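Side-chain contact in FdtA domain-containing protein (Helicobacter canadensis MIT 98-5491, PDB 7N67), which probably acts as a 3,4-ketoisomerase on a dTDP-linked sugar in the biosynthesis of an unusual formylated sugar: residues Val90-Gly94 with Arg95-Ser99. Numbering follows the deposited sequence.
Sequences VLNDG and RNDKS
The R95 guanidinium meets the D93 carboxylate edge to edge, the two groups nearly coplanar. The grip is side-on and bidentate: NE of R95 donates to D93 OD2 (3.1 Å) and NH1 to D93 OD1 (3.0 Å), and each oxygen uses its syn lone pair. OD2 lies in the guanidinium plane, while OD1 is tilted from it. The bend in the R95 chain at chi3 turns NE and NH1 back to D93, and two bonds to two oxygens restrict rotation of both groups in this salt bridge.

The N92 amide stands nearly perpendicular to the D97 carboxylate, with planes 89° apart. Its ND2 bonds D97 OD1 on the anti side (2.9 Å) and also R95 O (2.9 Å). The bond to R95 O is the more bent, with an N-H...O angle of 138°, and ND2 sits above that carbonyl's plane, not on a lone pair. CG anti to the backbone N (chi1 -173°) carries the amide across to R95 and D97; OD1 accepts from G94 N (2.7 Å), forming an Asx turn, and also bonds Y145 OH. The buried amide thus ties the loop together, OD1 holding G94 N and ND2 holding R95 O and D97 OD1. Beside it, V90 CG1 packs against D97 OD2 (3.4 Å).

Two backbone bonds, L91 N to K98 O and K98 N to L91 O, define an antiparallel hydrogen-bonded pair; V90 and S99 form the adjoining non-hydrogen-bonded pair. Together these interactions close the beta hairpin of strands 87-92 and 98-102 in the cupin-type fold. Strand 98-102 is outermost in its sheet within this chain, whereas strand 87-92 is flanked on its other side by strand 116-120; the side chains of L91 and K98, on the same face of the hairpin, touch Y25 of strand 25-35.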
loop_
_atom_site.group_PDB
_atom_site.type_symbol
_atom_site.label_atom_id
_atom_site.label_comp_id
_atom_site.label_asym_id
_atom_site.label_seq_id
_atom_site.Cartn_x
_atom_site.Cartn_y
_atom_site.Cartn_z
ATOM N N VAL B 90 14.904 -0.989 -15.955
ATOM C CA VAL B 90 15.855 -0.591 -17.034
ATOM C C VAL B 90 16.653 -1.829 -17.449
ATOM O O VAL B 90 17.373 -2.400 -16.607
ATOM C CB VAL B 90 16.794 0.560 -16.620
ATOM C CG1 VAL B 90 17.568 1.091 -17.818
ATOM C CG2 VAL B 90 16.050 1.692 -15.930
ATOM N N LEU B 91 16.537 -2.167 -18.730
ATOM C CA LEU B 91 17.007 -3.416 -19.371
ATOM C C LEU B 91 18.092 -3.067 -20.389
ATOM O O LEU B 91 17.915 -2.119 -21.186
ATOM C CB LEU B 91 15.826 -4.080 -20.081
ATOM C CG LEU B 91 14.723 -4.625 -19.179
ATOM C CD1 LEU B 91 13.731 -5.428 -20.011
ATOM C CD2 LEU B 91 15.304 -5.468 -18.041
ATOM N N ASN B 92 19.169 -3.833 -20.382
ATOM C CA ASN B 92 20.320 -3.562 -21.263
ATOM C C ASN B 92 20.931 -4.910 -21.611
ATOM O O ASN B 92 21.251 -5.646 -20.668
ATOM C CB ASN B 92 21.300 -2.597 -20.593
ATOM C CG ASN B 92 22.393 -2.170 -21.546
ATOM O OD1 ASN B 92 23.242 -2.978 -21.928
ATOM N ND2 ASN B 92 22.344 -0.917 -21.965
ATOM N N ASP B 93 21.053 -5.212 -22.902
ATOM C CA ASP B 93 21.708 -6.449 -23.381
ATOM C C ASP B 93 23.025 -6.066 -24.063
ATOM O O ASP B 93 23.524 -6.859 -24.852
ATOM C CB ASP B 93 20.750 -7.260 -24.251
ATOM C CG ASP B 93 20.409 -6.600 -25.566
ATOM O OD1 ASP B 93 19.590 -7.177 -26.291
ATOM O OD2 ASP B 93 20.974 -5.515 -25.852
ATOM N N GLY B 94 23.574 -4.895 -23.743
ATOM C CA GLY B 94 24.906 -4.469 -24.222
ATOM C C GLY B 94 24.828 -3.407 -25.308
ATOM O O GLY B 94 25.902 -2.918 -25.700
ATOM N N ARG B 95 23.610 -3.065 -25.756
ATOM C CA ARG B 95 23.284 -1.885 -26.606
ATOM C C ARG B 95 22.662 -0.795 -25.727
ATOM O O ARG B 95 23.249 -0.515 -24.664
ATOM C CB ARG B 95 22.334 -2.290 -27.733
ATOM C CG ARG B 95 22.759 -3.556 -28.458
ATOM C CD ARG B 95 21.702 -3.967 -29.458
ATOM N NE ARG B 95 20.596 -4.681 -28.835
ATOM C CZ ARG B 95 19.542 -5.164 -29.492
ATOM N NH1 ARG B 95 18.610 -5.834 -28.836
ATOM N NH2 ARG B 95 19.426 -4.994 -30.799
ATOM N N ASN B 96 21.526 -0.221 -26.151
ATOM C CA ASN B 96 20.808 0.893 -25.466
ATOM C C ASN B 96 19.850 0.380 -24.378
ATOM O O ASN B 96 19.227 -0.695 -24.559
ATOM C CB ASN B 96 19.999 1.733 -26.458
ATOM C CG ASN B 96 20.873 2.432 -27.476
ATOM O OD1 ASN B 96 21.046 1.930 -28.581
ATOM N ND2 ASN B 96 21.442 3.570 -27.106
ATOM N N ASP B 97 19.745 1.144 -23.292
ATOM C CA ASP B 97 18.738 0.973 -22.219
ATOM C C ASP B 97 17.317 1.001 -22.812
ATOM O O ASP B 97 17.040 1.902 -23.643
ATOM C CB ASP B 97 18.895 2.071 -21.165
ATOM C CG ASP B 97 20.024 1.853 -20.159
ATOM O OD1 ASP B 97 20.726 0.792 -20.214
ATOM O OD2 ASP B 97 20.182 2.754 -19.301
ATOM N N LYS B 98 16.472 0.029 -22.421
ATOM C CA LYS B 98 14.990 0.026 -22.593
ATOM C C LYS B 98 14.347 0.186 -21.213
ATOM O O LYS B 98 14.611 -0.667 -20.333
ATOM C CB LYS B 98 14.511 -1.276 -23.242
ATOM C CG LYS B 98 13.439 -1.114 -24.308
ATOM C CD LYS B 98 12.019 -1.263 -23.806
ATOM C CE LYS B 98 10.975 -1.016 -24.879
ATOM N NZ LYS B 98 10.792 0.426 -25.162
ATOM N N SER B 99 13.579 1.258 -21.004
ATOM C CA SER B 99 12.780 1.473 -19.772
ATOM C C SER B 99 11.424 0.785 -19.923
ATOM O O SER B 99 10.804 0.945 -20.979
ATOM C CB SER B 99 12.635 2.923 -19.473
ATOM O OG SER B 99 13.793 3.365 -18.783
#